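Local coordinates for mucus binding protein (Lactobacillus reuteri, PDB 3I57), which probably acts as a cell-wall-anchored adhesin that binds mucus, this piece being a type 2 repeat of the kind that also binds immunoglobulin, at residues Tyr46-Glu57 and Tyr69-Arg77; Trp138-Thr149 and Ala161-Ser169. One frame throughout, in Å; residues are numbered along the deposited sequence.

Contact 1 of 2, residues Tyr46-Glu57 and Tyr69-Arg77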
loop_
_atom_site.group_PDB
_atom_site.type_symbol
_atom_site.label_atom_id
_atom_site.label_comp_id
_atom_site.label_asym_id
_atom_site.label_seq_id
_atom_site.Cartn_x
_atom_site.Cartn_y
_atom_site.Cartn_z
ATOM N N TYR A 46 0.190 4.735 -16.016
ATOM C CA TYR A 46 0.937 3.675 -16.685
ATOM C C TYR A 46 2.326 4.118 -17.069
ATOM O O TYR A 46 2.631 5.307 -17.097
ATOM C CB TYR A 46 0.181 3.200 -17.942
ATOM C CG TYR A 46 -1.049 2.417 -17.591
ATOM C CD1 TYR A 46 -0.942 1.066 -17.285
ATOM C CD2 TYR A 46 -2.304 3.023 -17.514
ATOM C CE1 TYR A 46 -2.037 0.323 -16.940
ATOM C CE2 TYR A 46 -3.430 2.269 -17.168
ATOM C CZ TYR A 46 -3.268 0.912 -16.901
ATOM O OH TYR A 46 -4.337 0.130 -16.563
ATOM N N GLU A 47 3.165 3.137 -17.391
ATOM C CA GLU A 47 4.501 3.385 -17.904
ATOM C C GLU A 47 4.631 2.490 -19.108
ATOM O O GLU A 47 4.367 1.297 -19.008
ATOM C CB GLU A 47 5.519 2.949 -16.848
ATOM C CG GLU A 47 6.921 3.288 -17.183
ATOM C CD GLU A 47 7.751 3.365 -15.924
ATOM O OE1 GLU A 47 8.763 4.095 -15.962
ATOM O OE2 GLU A 47 7.358 2.726 -14.904
ATOM N N LEU A 48 5.054 3.048 -20.238
ATOM C CA LEU A 48 5.284 2.237 -21.427
ATOM C C LEU A 48 6.303 1.125 -21.178
ATOM O O LEU A 48 7.418 1.383 -20.682
ATOM C CB LEU A 48 5.735 3.112 -22.598
ATOM C CG LEU A 48 6.002 2.379 -23.926
ATOM C CD1 LEU A 48 4.736 1.744 -24.526
ATOM C CD2 LEU A 48 6.644 3.309 -24.926
ATOM N N PHE A 49 5.925 -0.108 -21.526
ATOM C CA PHE A 49 6.843 -1.251 -21.462
ATOM C C PHE A 49 7.356 -1.630 -22.847
ATOM O O PHE A 49 8.569 -1.756 -23.085
ATOM C CB PHE A 49 6.119 -2.435 -20.792
ATOM C CG PHE A 49 6.922 -3.708 -20.761
ATOM C CD1 PHE A 49 8.036 -3.812 -19.951
ATOM C CD2 PHE A 49 6.548 -4.803 -21.534
ATOM C CE1 PHE A 49 8.779 -4.996 -19.916
ATOM C CE2 PHE A 49 7.288 -5.990 -21.497
ATOM C CZ PHE A 49 8.413 -6.068 -20.670
ATOM N N LYS A 50 6.427 -1.801 -23.776
ATOM C CA LYS A 50 6.770 -2.201 -25.118
ATOM C C LYS A 50 5.775 -1.682 -26.152
ATOM O O LYS A 50 4.594 -2.039 -26.124
ATOM C CB LYS A 50 6.850 -3.716 -25.204
ATOM C CG LYS A 50 7.149 -4.184 -26.614
ATOM C CD LYS A 50 8.205 -5.248 -26.616
ATOM C CE LYS A 50 9.368 -4.751 -25.803
ATOM N NZ LYS A 50 10.622 -5.036 -26.494
ATOM N N ASP A 51 6.259 -0.842 -27.065
ATOM C CA ASP A 51 5.437 -0.379 -28.192
ATOM C C ASP A 51 5.794 -1.226 -29.413
ATOM O O ASP A 51 6.893 -1.107 -29.963
ATOM C CB ASP A 51 5.729 1.103 -28.440
ATOM C CG ASP A 51 4.996 1.688 -29.660
ATOM O OD1 ASP A 51 4.330 0.952 -30.427
ATOM O OD2 ASP A 51 5.125 2.920 -29.833
ATOM N N ASN A 52 4.857 -2.071 -29.827
ATOM C CA ASN A 52 5.059 -3.016 -30.933
ATOM C C ASN A 52 4.572 -2.489 -32.276
ATOM O O ASN A 52 4.594 -3.211 -33.266
ATOM C CB ASN A 52 4.346 -4.331 -30.622
ATOM C CG ASN A 52 4.988 -5.083 -29.485
ATOM O OD1 ASN A 52 4.305 -5.539 -28.551
ATOM N ND2 ASN A 52 6.306 -5.205 -29.535
ATOM N N PHE A 53 4.147 -1.238 -32.326
ATOM C CA PHE A 53 3.757 -0.624 -33.595
ATOM C C PHE A 53 5.014 -0.121 -34.308
ATOM O O PHE A 53 5.677 0.777 -33.815
ATOM C CB PHE A 53 2.824 0.576 -33.363
ATOM C CG PHE A 53 2.264 1.160 -34.651
ATOM C CD1 PHE A 53 1.321 0.460 -35.391
ATOM C CD2 PHE A 53 2.673 2.405 -35.110
ATOM C CE1 PHE A 53 0.816 0.996 -36.578
ATOM C CE2 PHE A 53 2.175 2.942 -36.300
ATOM C CZ PHE A 53 1.257 2.251 -37.027
ATOM N N PRO A 54 5.355 -0.708 -35.462
ATOM C CA PRO A 54 6.631 -0.372 -36.058
ATOM C C PRO A 54 6.621 0.991 -36.745
ATOM O O PRO A 54 5.682 1.307 -37.451
ATOM C CB PRO A 54 6.832 -1.471 -37.110
ATOM C CG PRO A 54 5.880 -2.535 -36.766
ATOM C CD PRO A 54 4.710 -1.822 -36.163
ATOM N N ALA A 55 7.697 1.757 -36.571
ATOM C CA ALA A 55 7.870 3.034 -37.266
ATOM C C ALA A 55 7.678 2.867 -38.757
ATOM O O ALA A 55 8.303 2.001 -39.373
ATOM C CB ALA A 55 9.288 3.597 -36.979
ATOM N N GLY A 56 6.806 3.672 -39.355
ATOM C CA GLY A 56 6.701 3.685 -40.818
ATOM C C GLY A 56 6.114 2.434 -41.443
ATOM O O GLY A 56 6.237 2.227 -42.660
ATOM N N GLU A 57 5.474 1.606 -40.619
ATOM C CA GLU A 57 4.727 0.422 -41.075
ATOM C C GLU A 57 3.712 0.803 -42.168
ATOM O O GLU A 57 3.062 1.845 -42.049
ATOM C CB GLU A 57 3.979 -0.185 -39.872
ATOM C CG GLU A 57 3.363 -1.562 -40.097
ATOM C CD GLU A 57 4.385 -2.672 -39.975
ATOM O OE1 GLU A 57 5.588 -2.361 -40.067
ATOM O OE2 GLU A 57 3.984 -3.840 -39.781
ATOM N N TYR A 69 -1.229 -4.588 -33.734
ATOM C CA TYR A 69 -0.019 -4.179 -33.031
ATOM C C TYR A 69 -0.378 -3.787 -31.621
ATOM O O TYR A 69 -1.300 -2.985 -31.427
ATOM C CB TYR A 69 0.606 -2.967 -33.717
ATOM C CG TYR A 69 0.880 -3.236 -35.154
ATOM C CD1 TYR A 69 1.987 -3.992 -35.539
ATOM C CD2 TYR A 69 -0.005 -2.803 -36.144
ATOM C CE1 TYR A 69 2.226 -4.271 -36.862
ATOM C CE2 TYR A 69 0.247 -3.065 -37.475
ATOM C CZ TYR A 69 1.353 -3.801 -37.825
ATOM O OH TYR A 69 1.601 -4.064 -39.156
ATOM N N THR A 70 0.352 -4.326 -30.653
ATOM C CA THR A 70 0.100 -3.998 -29.240
ATOM C C THR A 70 1.026 -2.891 -28.705
ATOM O O THR A 70 2.169 -2.704 -29.166
ATOM C CB THR A 70 0.207 -5.250 -28.344
ATOM O OG1 THR A 70 1.504 -5.833 -28.497
ATOM C CG2 THR A 70 -0.860 -6.304 -28.720
ATOM N N VAL A 71 0.493 -2.103 -27.766
ATOM C CA VAL A 71 1.284 -1.136 -27.042
ATOM C C VAL A 71 1.091 -1.529 -25.589
ATOM O O VAL A 71 -0.018 -1.453 -25.055
ATOM C CB VAL A 71 0.792 0.341 -27.258
ATOM C CG1 VAL A 71 1.668 1.305 -26.475
ATOM C CG2 VAL A 71 0.873 0.727 -28.737
ATOM N N ILE A 72 2.159 -1.976 -24.957
ATOM C CA ILE A 72 2.000 -2.668 -23.691
ATOM C C ILE A 72 2.560 -1.771 -22.598
ATOM O O ILE A 72 3.647 -1.221 -22.745
ATOM C CB ILE A 72 2.733 -4.047 -23.683
ATOM C CG1 ILE A 72 2.114 -5.002 -24.708
ATOM C CG2 ILE A 72 2.636 -4.726 -22.291
ATOM C CD1 ILE A 72 2.934 -6.281 -24.963
ATOM N N PHE A 73 1.803 -1.630 -21.515
ATOM C CA PHE A 73 2.242 -0.833 -20.381
ATOM C C PHE A 73 2.397 -1.654 -19.114
ATOM O O PHE A 73 1.751 -2.686 -18.945
ATOM C CB PHE A 73 1.196 0.237 -20.066
ATOM C CG PHE A 73 0.922 1.167 -21.202
ATOM C CD1 PHE A 73 1.568 2.381 -21.277
ATOM C CD2 PHE A 73 0.030 0.820 -22.193
ATOM C CE1 PHE A 73 1.310 3.260 -22.339
ATOM C CE2 PHE A 73 -0.224 1.690 -23.275
ATOM C CZ PHE A 73 0.422 2.896 -23.333
ATOM N N LYS A 74 3.220 -1.158 -18.194
ATOM C CA LYS A 74 3.182 -1.635 -16.820
ATOM C C LYS A 74 2.651 -0.512 -15.934
ATOM O O LYS A 74 2.344 0.587 -16.418
ATOM C CB LYS A 74 4.579 -2.095 -16.363
ATOM C CG LYS A 74 5.143 -3.229 -17.171
ATOM C CD LYS A 74 6.569 -3.575 -16.673
ATOM C CE LYS A 74 6.983 -4.988 -17.070
ATOM N NZ LYS A 74 5.910 -5.956 -16.707
ATOM N N HIS A 75 2.544 -0.766 -14.634
ATOM C CA HIS A 75 2.058 0.302 -13.737
ATOM C C HIS A 75 3.268 1.094 -13.229
ATOM O O HIS A 75 4.218 0.486 -12.726
ATOM C CB HIS A 75 1.345 -0.304 -12.530
ATOM C CG HIS A 75 0.092 -1.049 -12.859
ATOM N ND1 HIS A 75 -0.839 -1.393 -11.896
ATOM C CD2 HIS A 75 -0.401 -1.494 -14.041
ATOM C CE1 HIS A 75 -1.840 -2.036 -12.475
ATOM N NE2 HIS A 75 -1.594 -2.115 -13.773
ATOM N N HIS A 76 3.252 2.410 -13.383
ATOM C CA HIS A 76 4.302 3.230 -12.803
ATOM C C HIS A 76 4.220 3.194 -11.264
ATOM O O HIS A 76 3.133 3.267 -10.683
ATOM C CB HIS A 76 4.235 4.681 -13.311
ATOM C CG HIS A 76 5.355 5.511 -12.782
ATOM N ND1 HIS A 76 6.664 5.316 -13.175
ATOM C CD2 HIS A 76 5.393 6.421 -11.781
ATOM C CE1 HIS A 76 7.448 6.130 -12.490
ATOM N NE2 HIS A 76 6.702 6.817 -11.645
ATOM N N ARG A 77 5.372 3.048 -10.614
ATOM C CA ARG A 77 5.441 3.019 -9.156
ATOM C C ARG A 77 6.387 4.067 -8.611
ATOM O O ARG A 77 7.339 4.470 -9.286
ATOM C CB ARG A 77 5.851 1.626 -8.674
ATOM C CG ARG A 77 4.745 0.582 -8.924
ATOM C CD ARG A 77 5.128 -0.844 -8.544
ATOM N NE ARG A 77 3.949 -1.699 -8.662
ATOM C CZ ARG A 77 3.552 -2.250 -9.807
ATOM N NH1 ARG A 77 4.253 -2.046 -10.913
ATOM N NH2 ARG A 77 2.457 -2.993 -9.838
HETATM O O HOH W 1 7.857 2.249 -12.177
#
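K74 lies across the ring of F49 like a bar over a plate: its CE rests on one face, 3.3 Å from F49 CD1, and its NZ stands 4.5 Å from the ring centroid, only 14° off the normal. This is a cation-pi contact, and a long lysine suits it because the methylenes cover the ring before the charge arrives. F49 is the bump of a classic beta bulge, which sets both F49 and K50 against I72. I72 O therefore takes two backbone N-H groups, F49 N at 2.8 Å and K50 N at 3.0 Å, while the branched I72 fills the hollow beside F49 with its CG2. On the other side L48 CD1 fits against V71 CG1 (3.7 Å), apolar knobs that both also touch I38 of helix 35-43. That is the beta-grasp arrangement: strand 46-51 runs antiparallel to strand 67-80, and the helix packs across one face of the sheet. Y46 sits on the same face, its ring placed by CG anti to the carbonyl carbon (chi1 -71°) so that CD1 meets F73 CB and CE1 meets H75 CD2. At one end H76 ND1 reaches E47 OE2 (3.2 Å) from above the carboxylate plane, and a water ties that oxygen to R77 N. At the other, the edge of F53 butts into the face of Y69, planes at 86°, and P54 CD packs against Y69 CD1 (3.5 Å). Tyrosine suits this place because its ring takes F53 and P54 while its hydroxyl meets the E57 carboxylate, with Q67 OE1 also at the hydroxyl.

Contact 2 of 2, residues Trp138-Thr149 and Ala161-Ser169; sequences WNEASQSYKALT and AVVKRSSNS
Y145 and S167 join their hydroxyls, OH to OG at 2.7 Å, and either may be the donor. The tyrosine carries its ring across to the partner strand with CG anti to the carbonyl carbon (chi1 -68°), which turns one edge to S167 OG and, near the ring plane, to R165 O, 3.3 Å from CD2. Y145 N also donates to R165 O, so backbone and ring edge gather about one carbonyl, while L96, V118 and P175 also touch the side chain. A phenylalanine here would probably leave the buried S167 hydroxyl without this partner. Serine suits position 167 because its short side chain brings an oxygen to the tyrosine without bulk. Farther along, S169 places its CB 3.5 Å from W138 CB, and its OG, set between backbone N and carbonyl carbon (chi1 66°), shares a water with W138 O. W138 CD1 comes 3.3 Å from S169 O, an oxygen bound by K94. At the opposite end the small A147 CB rests against both V162 CG1 (3.6 Å) and K164 CG (3.7 Å), and the beta-branched V163 pairs with L148 through two backbone hydrogen bonds. One strand, 162-168, pairs antiparallel first with 148-149 and then with 142-144, two short ladders split by a loop, a small sheet packed on the larger one of this Muc B2-like domain, whose family belongs to the ubiquitin clan.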
loop_
_atom_site.group_PDB
_atom_site.type_symbol
_atom_site.label_atom_id
_atom_site.label_comp_id
_atom_site.label_asym_id
_atom_site.label_seq_id
_atom_site.Cartn_x
_atom_site.Cartn_y
_atom_site.Cartn_z
ATOM N N TRP A 138 7.219 -3.306 8.694
ATOM C CA TRP A 138 7.291 -2.279 9.741
ATOM C C TRP A 138 8.741 -1.893 9.998
ATOM O O TRP A 138 9.635 -2.767 10.109
ATOM C CB TRP A 138 6.626 -2.781 11.029
ATOM C CG TRP A 138 5.121 -2.986 10.887
ATOM C CD1 TRP A 138 4.447 -4.188 10.848
ATOM C CD2 TRP A 138 4.126 -1.966 10.722
ATOM N NE1 TRP A 138 3.106 -3.965 10.701
ATOM C CE2 TRP A 138 2.878 -2.613 10.620
ATOM C CE3 TRP A 138 4.171 -0.563 10.649
ATOM C CZ2 TRP A 138 1.677 -1.904 10.455
ATOM C CZ3 TRP A 138 2.981 0.137 10.474
ATOM C CH2 TRP A 138 1.752 -0.538 10.393
ATOM N N ASN A 139 9.001 -0.596 10.045
ATOM C CA ASN A 139 10.372 -0.101 10.145
ATOM C C ASN A 139 11.005 -0.407 11.502
ATOM O O ASN A 139 12.227 -0.578 11.599
ATOM C CB ASN A 139 10.423 1.405 9.926
ATOM C CG ASN A 139 10.118 1.806 8.499
ATOM O OD1 ASN A 139 9.374 2.775 8.250
ATOM N ND2 ASN A 139 10.669 1.065 7.554
ATOM N N GLU A 140 10.187 -0.445 12.551
ATOM C CA GLU A 140 10.720 -0.673 13.907
ATOM C C GLU A 140 10.334 -2.084 14.365
ATOM O O GLU A 140 9.163 -2.441 14.313
ATOM C CB GLU A 140 10.172 0.378 14.875
ATOM C CG GLU A 140 10.245 1.835 14.392
ATOM C CD GLU A 140 9.093 2.232 13.459
ATOM O OE1 GLU A 140 8.147 1.423 13.253
ATOM O OE2 GLU A 140 9.124 3.369 12.960
ATOM N N ALA A 141 11.298 -2.897 14.812
ATOM C CA ALA A 141 10.965 -4.289 15.143
ATOM C C ALA A 141 10.197 -4.309 16.453
ATOM O O ALA A 141 9.358 -5.189 16.692
ATOM C CB ALA A 141 12.222 -5.169 15.242
ATOM N N SER A 142 10.481 -3.326 17.293
ATOM C CA SER A 142 9.654 -3.125 18.489
ATOM C C SER A 142 9.707 -1.700 19.005
ATOM O O SER A 142 10.619 -0.936 18.666
ATOM C CB SER A 142 10.031 -4.122 19.581
ATOM O OG SER A 142 11.353 -3.912 20.013
ATOM N N GLN A 143 8.719 -1.324 19.809
ATOM C CA GLN A 143 8.714 -0.007 20.431
ATOM C C GLN A 143 8.392 -0.141 21.912
ATOM O O GLN A 143 7.541 -0.949 22.298
ATOM C CB GLN A 143 7.673 0.912 19.776
ATOM C CG GLN A 143 7.977 1.313 18.319
ATOM C CD GLN A 143 9.091 2.373 18.245
ATOM O OE1 GLN A 143 10.289 2.045 18.246
ATOM N NE2 GLN A 143 8.705 3.638 18.203
ATOM N N SER A 144 9.052 0.672 22.738
ATOM C CA SER A 144 8.820 0.607 24.195
ATOM C C SER A 144 7.837 1.689 24.658
ATOM O O SER A 144 7.836 2.822 24.150
ATOM C CB SER A 144 10.153 0.669 24.955
ATOM O OG SER A 144 10.848 1.839 24.573
ATOM N N TYR A 145 6.973 1.316 25.600
ATOM C CA TYR A 145 5.986 2.227 26.153
ATOM C C TYR A 145 6.695 3.068 27.171
ATOM O O TYR A 145 7.706 2.633 27.706
ATOM C CB TYR A 145 4.846 1.432 26.834
ATOM C CG TYR A 145 4.033 0.669 25.805
ATOM C CD1 TYR A 145 3.012 1.300 25.111
ATOM C CD2 TYR A 145 4.319 -0.660 25.499
ATOM C CE1 TYR A 145 2.269 0.628 24.153
ATOM C CE2 TYR A 145 3.559 -1.358 24.534
ATOM C CZ TYR A 145 2.542 -0.688 23.872
ATOM O OH TYR A 145 1.788 -1.343 22.911
ATOM N N LYS A 146 6.191 4.273 27.398
ATOM C CA LYS A 146 6.667 5.109 28.506
ATOM C C LYS A 146 6.489 4.301 29.802
ATOM O O LYS A 146 5.524 3.548 29.927
ATOM C CB LYS A 146 5.816 6.373 28.575
ATOM C CG LYS A 146 6.379 7.430 29.517
ATOM C CD LYS A 146 5.367 8.547 29.762
ATOM C CE LYS A 146 5.908 9.514 30.816
ATOM N NZ LYS A 146 7.342 9.861 30.558
ATOM N N ALA A 147 7.405 4.455 30.754
ATOM C CA ALA A 147 7.231 3.819 32.066
ATOM C C ALA A 147 6.003 4.325 32.800
ATOM O O ALA A 147 5.751 5.532 32.884
ATOM C CB ALA A 147 8.497 3.995 32.941
ATOM N N LEU A 148 5.234 3.393 33.352
ATOM C CA LEU A 148 4.041 3.758 34.113
ATOM C C LEU A 148 4.252 3.461 35.588
ATOM O O LEU A 148 4.505 2.332 35.970
ATOM C CB LEU A 148 2.831 2.983 33.597
ATOM C CG LEU A 148 2.530 3.201 32.117
ATOM C CD1 LEU A 148 1.249 2.486 31.704
ATOM C CD2 LEU A 148 2.439 4.708 31.798
ATOM N N THR A 149 4.184 4.502 36.411
ATOM C CA THR A 149 4.433 4.335 37.831
ATOM C C THR A 149 3.127 3.998 38.510
ATOM O O THR A 149 2.130 4.717 38.373
ATOM C CB THR A 149 4.997 5.605 38.457
ATOM O OG1 THR A 149 6.208 5.969 37.776
ATOM C CG2 THR A 149 5.310 5.373 39.951
ATOM N N ALA A 161 6.273 -1.791 40.840
ATOM C CA ALA A 161 6.281 -0.383 41.139
ATOM C C ALA A 161 6.237 0.495 39.896
ATOM O O ALA A 161 5.555 1.510 39.881
ATOM C CB ALA A 161 7.490 -0.017 42.040
ATOM N N VAL A 162 6.966 0.081 38.860
ATOM C CA VAL A 162 7.027 0.817 37.611
ATOM C C VAL A 162 6.900 -0.206 36.499
ATOM O O VAL A 162 7.676 -1.159 36.437
ATOM C CB VAL A 162 8.349 1.617 37.480
ATOM C CG1 VAL A 162 8.510 2.175 36.101
ATOM C CG2 VAL A 162 8.349 2.776 38.483
ATOM N N VAL A 163 5.885 -0.034 35.655
ATOM C CA VAL A 163 5.637 -0.983 34.570
ATOM C C VAL A 163 6.264 -0.483 33.274
ATOM O O VAL A 163 5.878 0.554 32.759
ATOM C CB VAL A 163 4.127 -1.199 34.391
ATOM C CG1 VAL A 163 3.843 -2.074 33.199
ATOM C CG2 VAL A 163 3.562 -1.815 35.666
ATOM N N LYS A 164 7.264 -1.216 32.805
ATOM C CA LYS A 164 7.952 -0.948 31.551
ATOM C C LYS A 164 7.773 -2.145 30.643
ATOM O O LYS A 164 8.198 -3.266 30.957
ATOM C CB LYS A 164 9.446 -0.714 31.810
ATOM C CG LYS A 164 9.723 0.504 32.720
ATOM C CD LYS A 164 11.230 0.700 32.886
ATOM C CE LYS A 164 11.562 1.832 33.852
ATOM N NZ LYS A 164 12.146 1.343 35.139
ATOM N N ARG A 165 7.107 -1.932 29.520
ATOM C CA ARG A 165 6.935 -3.032 28.556
ATOM C C ARG A 165 7.133 -2.495 27.148
ATOM O O ARG A 165 7.174 -1.286 26.947
ATOM C CB ARG A 165 5.510 -3.604 28.642
ATOM C CG ARG A 165 5.110 -4.173 30.013
ATOM C CD ARG A 165 5.830 -5.503 30.310
ATOM N NE ARG A 165 5.223 -6.125 31.485
ATOM C CZ ARG A 165 5.527 -5.785 32.741
ATOM N NH1 ARG A 165 6.462 -4.876 32.975
ATOM N NH2 ARG A 165 4.901 -6.358 33.762
ATOM N N SER A 166 7.206 -3.406 26.184
ATOM C CA SER A 166 7.394 -3.063 24.778
ATOM C C SER A 166 6.429 -3.890 23.962
ATOM O O SER A 166 5.925 -4.921 24.434
ATOM C CB SER A 166 8.812 -3.418 24.338
ATOM O OG SER A 166 9.691 -2.491 24.955
ATOM N N SER A 167 6.170 -3.447 22.734
ATOM C CA SER A 167 5.422 -4.278 21.785
ATOM C C SER A 167 6.265 -4.531 20.532
ATOM O O SER A 167 7.031 -3.667 20.093
ATOM C CB SER A 167 4.105 -3.627 21.354
ATOM O OG SER A 167 3.101 -3.673 22.369
ATOM N N ASN A 168 6.096 -5.704 19.951
ATOM C CA ASN A 168 6.724 -6.059 18.680
ATOM C C ASN A 168 5.854 -5.543 17.545
ATOM O O ASN A 168 4.673 -5.359 17.733
ATOM C CB ASN A 168 6.889 -7.565 18.588
ATOM C CG ASN A 168 7.850 -8.102 19.619
ATOM O OD1 ASN A 168 8.799 -7.413 19.991
ATOM N ND2 ASN A 168 7.609 -9.333 20.102
ATOM N N SER A 169 6.440 -5.321 16.366
ATOM C CA SER A 169 5.696 -4.694 15.264
ATOM C C SER A 169 4.617 -5.604 14.664
ATOM O O SER A 169 3.720 -5.095 13.975
ATOM C CB SER A 169 6.659 -4.229 14.169
ATOM O OG SER A 169 7.275 -5.363 13.555
HETATM O O HOH W 2 9.477 -4.949 11.872
HETATM O O HOH W 3 11.473 -1.885 22.126
HETATM O O HOH W 4 9.238 0.362 28.686
HETATM O O HOH W 5 5.315 0.856 30.080
#

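How the contacts relate
Contacts 1 and 2 follow one another along the chain and lie on opposite sides of its centre, with their own centres 51 Å apart and their nearest atoms about 17 Å apart. Contact 1 belongs to the mucin binding domain and contact 2 to the Muc B2-like domain, so the two represent separate halves of an elongated repeat. Strand 67-80, which contributes to contact 1, pairs with strand 112-127, against which side chains of contact 2 pack. Calcium lies at the contact 1 end: Y69's side chain is about 9 Å from the ion, held by Q2, D60, D62 and N65, whereas contact 2 is remote from that site.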